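Local coordinates for protein MNMC2 (Aquifex aeolicus, PDB 3VYW) that is a tRNA methyltransferase that uses S-adenosylmethionine to modify the wobble uridine and works without the oxidase domain to which such enzymes are usually fused, at residues Phe105-Trp119 and Phe140-Leu154. Numbering follows the deposited sequence.
Sequences FGLGYNLAVALKHLW and FPILPEPYREIHEFL. With SAM (S-adenosylmethionine), chain E.
A buried histidine of 140-154 grips the cofactor-binding turn of 105-119: His151 NE2 donates to Leu107 O over 2.8 Å, the carbonyl oxygen lying practically in the imidazole plane. The case illustrates how a second-shell side chain can hold a turn whose backbone amides bind the ligand. With CG turned away from the backbone N (chi1 -163°), the ring reaches the Phe105-Gly108 turn, and its ND1 accepts a weak bond from Leu143 N; both nitrogens are engaged, which should limit the rotation of the imidazole. Tyr109 supplies the neighbouring wall. Its edge is turned toward the face of His151 in an offset edge-to-face pair, planes at 71°, while Leu143 CD2 sits over the centre of the phenol ring, 3.5 Å from the Tyr109 ring centroid, as a CH-pi contact; the hydroxyl is hydrogen-bonded to Lys56 O. Were an alanine to stand in place of Tyr109, the loss would probably open a gap over Leu143 CD2 and leave His151 without its edge-to-face partner and Lys56 O without the hydroxyl. Farther along, the axes of helices 109-119 and 148-154 come within 8.7 Å where the small Ala112 faces the second helix, its CB 3.8 Å from His151 CD2. Toward the solvent, Lys116 lays CD 3.6 Å from Tyr147 CE2 and carries NZ on to Pro146 O, whereas His117 NE2 and Tyr147 OH share a nearly straight hydrogen bond. Gly106 has no room for a side chain against the cofactor, whose carboxylate oxygen O receives the amides of Leu107 and Tyr109. This is the glycine-rich turn and following helix of a Rossmann-fold methyltransferase, leading from strand 97-103 into the S-adenosylmethionine site.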
# COMPACT_ATOMS: atom_id res chain seq x y z
N PHE A 105 0.69 -4.49 -7.77
CA PHE A 105 0.35 -5.82 -8.15
C PHE A 105 1.17 -6.86 -7.43
O PHE A 105 0.67 -7.87 -7.03
CB PHE A 105 0.50 -6.01 -9.64
CG PHE A 105 0.22 -7.39 -10.07
CD1 PHE A 105 -1.06 -7.81 -10.21
CD2 PHE A 105 1.22 -8.27 -10.25
CE1 PHE A 105 -1.33 -9.07 -10.56
CE2 PHE A 105 0.95 -9.55 -10.61
CZ PHE A 105 -0.33 -9.94 -10.77
N GLY A 106 2.45 -6.59 -7.27
CA GLY A 106 3.35 -7.48 -6.59
C GLY A 106 3.47 -8.83 -7.21
O GLY A 106 3.75 -8.95 -8.35
N LEU A 107 3.29 -9.88 -6.44
CA LEU A 107 3.31 -11.20 -6.97
C LEU A 107 1.93 -11.67 -7.29
O LEU A 107 1.73 -12.74 -7.75
CB LEU A 107 3.97 -12.15 -6.02
CG LEU A 107 5.14 -11.57 -5.29
CD1 LEU A 107 5.61 -12.58 -4.30
CD2 LEU A 107 6.24 -11.28 -6.27
N GLY A 108 0.97 -10.81 -7.04
CA GLY A 108 -0.40 -11.11 -7.32
C GLY A 108 -1.14 -11.89 -6.29
O GLY A 108 -2.17 -12.39 -6.56
N TYR A 109 -0.58 -11.99 -5.10
CA TYR A 109 -1.13 -12.78 -4.03
C TYR A 109 -2.47 -12.35 -3.50
O TYR A 109 -3.31 -13.16 -3.31
CB TYR A 109 -0.18 -12.77 -2.86
CG TYR A 109 1.01 -13.65 -3.00
CD1 TYR A 109 1.30 -14.31 -4.17
CD2 TYR A 109 1.85 -13.82 -1.97
CE1 TYR A 109 2.39 -15.11 -4.28
CE2 TYR A 109 2.94 -14.61 -2.08
CZ TYR A 109 3.20 -15.26 -3.22
OH TYR A 109 4.29 -16.05 -3.28
N ASN A 110 -2.65 -11.08 -3.25
CA ASN A 110 -3.88 -10.61 -2.71
C ASN A 110 -4.97 -10.91 -3.67
O ASN A 110 -6.01 -11.34 -3.31
CB ASN A 110 -3.85 -9.11 -2.55
CG ASN A 110 -3.15 -8.64 -1.32
OD1 ASN A 110 -2.96 -9.35 -0.38
ND2 ASN A 110 -2.76 -7.41 -1.33
N LEU A 111 -4.72 -10.65 -4.93
CA LEU A 111 -5.70 -10.85 -5.95
C LEU A 111 -6.09 -12.28 -6.12
O LEU A 111 -7.22 -12.58 -6.29
CB LEU A 111 -5.19 -10.28 -7.26
CG LEU A 111 -5.11 -8.78 -7.28
CD1 LEU A 111 -4.64 -8.25 -8.60
CD2 LEU A 111 -6.42 -8.14 -6.91
N ALA A 112 -5.12 -13.16 -6.12
CA ALA A 112 -5.36 -14.56 -6.20
C ALA A 112 -6.11 -15.11 -5.02
O ALA A 112 -6.99 -15.89 -5.17
CB ALA A 112 -4.06 -15.29 -6.37
N VAL A 113 -5.73 -14.70 -3.83
CA VAL A 113 -6.42 -15.14 -2.66
C VAL A 113 -7.85 -14.66 -2.65
O VAL A 113 -8.72 -15.39 -2.30
CB VAL A 113 -5.67 -14.73 -1.40
CG1 VAL A 113 -6.52 -14.91 -0.18
CG2 VAL A 113 -4.43 -15.56 -1.29
N ALA A 114 -8.08 -13.45 -3.06
CA ALA A 114 -9.42 -12.95 -3.14
C ALA A 114 -10.27 -13.71 -4.12
O ALA A 114 -11.37 -14.06 -3.83
CB ALA A 114 -9.38 -11.49 -3.51
N LEU A 115 -9.75 -13.94 -5.31
CA LEU A 115 -10.50 -14.61 -6.34
C LEU A 115 -10.87 -16.01 -5.97
O LEU A 115 -11.90 -16.46 -6.32
CB LEU A 115 -9.78 -14.59 -7.66
CG LEU A 115 -9.62 -13.29 -8.40
CD1 LEU A 115 -8.72 -13.53 -9.58
CD2 LEU A 115 -10.92 -12.73 -8.86
N LYS A 116 -10.04 -16.71 -5.26
CA LYS A 116 -10.45 -18.01 -4.82
C LYS A 116 -11.65 -17.99 -3.90
O LYS A 116 -12.56 -18.74 -4.05
CB LYS A 116 -9.30 -18.71 -4.13
CG LYS A 116 -9.46 -20.20 -4.10
CD LYS A 116 -8.93 -20.79 -2.82
CE LYS A 116 -9.41 -22.20 -2.66
NZ LYS A 116 -9.05 -23.04 -3.82
N HIS A 117 -11.61 -17.14 -2.90
CA HIS A 117 -12.74 -16.93 -2.06
C HIS A 117 -13.90 -16.31 -2.70
O HIS A 117 -15.01 -16.69 -2.45
CB HIS A 117 -12.31 -16.17 -0.84
CG HIS A 117 -11.31 -16.89 -0.05
ND1 HIS A 117 -11.59 -17.48 1.08
CD2 HIS A 117 -10.00 -17.18 -0.32
CE1 HIS A 117 -10.51 -18.09 1.54
NE2 HIS A 117 -9.55 -17.90 0.67
N LEU A 118 -13.70 -15.34 -3.55
CA LEU A 118 -14.85 -14.72 -4.11
C LEU A 118 -15.63 -15.71 -4.91
O LEU A 118 -16.82 -15.74 -4.85
CB LEU A 118 -14.43 -13.63 -5.06
CG LEU A 118 -14.02 -12.34 -4.43
CD1 LEU A 118 -13.44 -11.46 -5.50
CD2 LEU A 118 -15.26 -11.71 -3.86
N TRP A 119 -14.94 -16.48 -5.72
CA TRP A 119 -15.56 -17.52 -6.47
C TRP A 119 -16.11 -18.67 -5.68
O TRP A 119 -17.08 -19.26 -6.08
CB TRP A 119 -14.75 -17.92 -7.68
CG TRP A 119 -14.81 -16.86 -8.72
CD1 TRP A 119 -15.84 -16.02 -9.00
CD2 TRP A 119 -13.77 -16.48 -9.64
NE1 TRP A 119 -15.52 -15.18 -9.99
CE2 TRP A 119 -14.29 -15.41 -10.42
CE3 TRP A 119 -12.50 -16.92 -9.88
CZ2 TRP A 119 -13.57 -14.81 -11.40
CZ3 TRP A 119 -11.78 -16.30 -10.87
CH2 TRP A 119 -12.30 -15.27 -11.61
N PHE A 140 7.50 -15.44 -10.94
CA PHE A 140 6.82 -15.31 -9.68
C PHE A 140 6.89 -16.60 -8.94
O PHE A 140 6.74 -17.62 -9.52
CB PHE A 140 5.36 -14.94 -9.86
CG PHE A 140 5.14 -13.72 -10.68
CD1 PHE A 140 5.14 -13.79 -12.04
CD2 PHE A 140 4.91 -12.52 -10.09
CE1 PHE A 140 4.91 -12.69 -12.79
CE2 PHE A 140 4.69 -11.41 -10.84
CZ PHE A 140 4.70 -11.50 -12.20
N PRO A 141 7.09 -16.54 -7.65
CA PRO A 141 6.92 -17.69 -6.79
C PRO A 141 5.47 -18.02 -6.81
O PRO A 141 4.67 -17.15 -6.73
CB PRO A 141 7.27 -17.16 -5.43
CG PRO A 141 8.18 -16.05 -5.70
CD PRO A 141 7.66 -15.42 -6.92
N ILE A 142 5.13 -19.28 -6.94
CA ILE A 142 3.75 -19.65 -7.07
C ILE A 142 3.23 -20.07 -5.74
O ILE A 142 3.91 -20.70 -4.98
CB ILE A 142 3.53 -20.77 -8.07
CG1 ILE A 142 4.20 -20.45 -9.37
CG2 ILE A 142 2.07 -20.94 -8.33
CD1 ILE A 142 3.42 -19.49 -10.21
N LEU A 143 2.01 -19.69 -5.49
CA LEU A 143 1.36 -20.02 -4.27
C LEU A 143 1.15 -21.51 -4.18
O LEU A 143 0.91 -22.16 -5.15
CB LEU A 143 0.06 -19.24 -4.13
CG LEU A 143 0.13 -17.76 -3.76
CD1 LEU A 143 -1.22 -17.11 -3.86
CD2 LEU A 143 0.66 -17.53 -2.38
N PRO A 144 1.30 -22.03 -2.99
CA PRO A 144 1.06 -23.43 -2.68
C PRO A 144 -0.41 -23.74 -2.66
O PRO A 144 -1.18 -22.84 -2.54
CB PRO A 144 1.61 -23.56 -1.29
CG PRO A 144 1.49 -22.22 -0.72
CD PRO A 144 1.81 -21.30 -1.83
N GLU A 145 -0.69 -25.12 -2.73
CA GLU A 145 -2.11 -25.40 -2.68
C GLU A 145 -2.57 -25.11 -1.29
O GLU A 145 -1.83 -25.26 -0.36
CB GLU A 145 -2.44 -26.83 -3.07
CG GLU A 145 -2.89 -27.04 -4.51
CD GLU A 145 -3.53 -25.83 -5.19
OE1 GLU A 145 -3.38 -24.65 -4.77
OE2 GLU A 145 -4.21 -26.09 -6.21
N PRO A 146 -3.77 -24.57 -1.22
CA PRO A 146 -4.77 -24.66 -2.27
C PRO A 146 -5.02 -23.47 -3.19
O PRO A 146 -6.02 -23.39 -3.83
CB PRO A 146 -6.03 -24.86 -1.47
CG PRO A 146 -5.78 -24.04 -0.29
CD PRO A 146 -4.38 -24.32 0.07
N TYR A 147 -4.08 -22.56 -3.24
CA TYR A 147 -4.10 -21.37 -4.05
C TYR A 147 -3.28 -21.40 -5.30
O TYR A 147 -3.21 -20.43 -5.97
CB TYR A 147 -3.67 -20.19 -3.21
CG TYR A 147 -4.53 -19.96 -2.04
CD1 TYR A 147 -4.25 -20.54 -0.84
CD2 TYR A 147 -5.64 -19.17 -2.13
CE1 TYR A 147 -5.04 -20.33 0.25
CE2 TYR A 147 -6.44 -18.97 -1.04
CZ TYR A 147 -6.13 -19.56 0.14
OH TYR A 147 -6.91 -19.37 1.20
N ARG A 148 -2.63 -22.50 -5.60
CA ARG A 148 -1.80 -22.58 -6.78
C ARG A 148 -2.49 -22.49 -8.11
O ARG A 148 -1.96 -21.93 -9.01
CB ARG A 148 -1.01 -23.85 -6.80
CG ARG A 148 -0.81 -24.29 -8.22
CD ARG A 148 0.08 -25.49 -8.31
NE ARG A 148 1.22 -25.28 -7.46
CZ ARG A 148 1.73 -26.18 -6.64
NH1 ARG A 148 1.20 -27.38 -6.56
NH2 ARG A 148 2.77 -25.86 -5.90
N GLU A 149 -3.64 -23.10 -8.24
CA GLU A 149 -4.38 -23.09 -9.48
C GLU A 149 -4.86 -21.73 -9.86
O GLU A 149 -4.82 -21.33 -11.01
CB GLU A 149 -5.61 -23.94 -9.32
CG GLU A 149 -5.71 -25.05 -10.30
CD GLU A 149 -4.81 -26.20 -9.94
OE1 GLU A 149 -5.29 -27.17 -9.35
OE2 GLU A 149 -3.62 -26.13 -10.26
N ILE A 150 -5.40 -21.06 -8.87
CA ILE A 150 -5.90 -19.72 -8.97
C ILE A 150 -4.82 -18.71 -9.23
O ILE A 150 -5.03 -17.77 -9.93
CB ILE A 150 -6.70 -19.38 -7.73
CG1 ILE A 150 -7.59 -18.21 -7.98
CG2 ILE A 150 -5.79 -19.07 -6.59
CD1 ILE A 150 -8.30 -18.28 -9.29
N HIS A 151 -3.68 -18.88 -8.60
CA HIS A 151 -2.59 -18.00 -8.86
C HIS A 151 -2.04 -18.04 -10.25
O HIS A 151 -1.75 -17.02 -10.84
CB HIS A 151 -1.51 -18.23 -7.84
CG HIS A 151 -0.52 -17.13 -7.76
ND1 HIS A 151 0.75 -17.32 -7.49
CD2 HIS A 151 -0.67 -15.79 -7.95
CE1 HIS A 151 1.37 -16.17 -7.49
NE2 HIS A 151 0.51 -15.24 -7.78
N GLU A 152 -1.85 -19.24 -10.77
CA GLU A 152 -1.39 -19.45 -12.11
C GLU A 152 -2.38 -18.93 -13.10
O GLU A 152 -2.03 -18.42 -14.11
CB GLU A 152 -1.08 -20.91 -12.36
CG GLU A 152 0.20 -21.36 -11.68
CD GLU A 152 0.59 -22.76 -12.02
OE1 GLU A 152 0.87 -23.55 -11.11
OE2 GLU A 152 0.65 -23.05 -13.22
N PHE A 153 -3.64 -19.07 -12.78
CA PHE A 153 -4.68 -18.56 -13.61
C PHE A 153 -4.63 -17.06 -13.75
O PHE A 153 -4.82 -16.55 -14.81
CB PHE A 153 -5.99 -19.03 -13.03
CG PHE A 153 -7.20 -18.35 -13.55
CD1 PHE A 153 -7.99 -18.97 -14.44
CD2 PHE A 153 -7.59 -17.13 -13.08
CE1 PHE A 153 -9.12 -18.38 -14.90
CE2 PHE A 153 -8.70 -16.52 -13.54
CZ PHE A 153 -9.48 -17.15 -14.44
N LEU A 154 -4.40 -16.35 -12.66
CA LEU A 154 -4.22 -14.92 -12.70
C LEU A 154 -2.99 -14.49 -13.44
O LEU A 154 -3.00 -13.55 -14.15
CB LEU A 154 -4.16 -14.37 -11.29
CG LEU A 154 -3.92 -12.89 -11.14
CD1 LEU A 154 -5.12 -12.13 -11.61
CD2 LEU A 154 -3.66 -12.55 -9.71
N SAM E . 0.47 -6.70 -3.53
CA SAM E . 1.56 -7.55 -3.81
C SAM E . 1.02 -8.91 -3.62
O SAM E . 1.60 -9.91 -3.96
OXT SAM E . -0.07 -9.01 -3.14
CB SAM E . 2.69 -7.07 -2.93
CG SAM E . 3.28 -5.82 -3.60
SD SAM E . 4.52 -5.06 -2.83
CE SAM E . 4.11 -4.85 -1.27
C5' SAM E . 4.76 -3.54 -3.44
C4' SAM E . 4.55 -3.36 -4.95
O4' SAM E . 4.30 -2.00 -5.24
C3' SAM E . 5.76 -3.70 -5.80
O3' SAM E . 5.35 -4.40 -6.95
C2' SAM E . 6.31 -2.37 -6.22
O2' SAM E . 6.96 -2.47 -7.45
C1' SAM E . 5.07 -1.55 -6.33
N9 SAM E . 5.28 -0.09 -6.34
C8 SAM E . 6.03 0.63 -5.52
N7 SAM E . 5.98 1.91 -5.80
C5 SAM E . 5.19 2.06 -6.82
C6 SAM E . 4.70 3.17 -7.63
N6 SAM E . 5.06 4.42 -7.40
N1 SAM E . 3.89 2.90 -8.61
C2 SAM E . 3.50 1.68 -8.87
N3 SAM E . 3.91 0.65 -8.19
C4 SAM E . 4.74 0.75 -7.18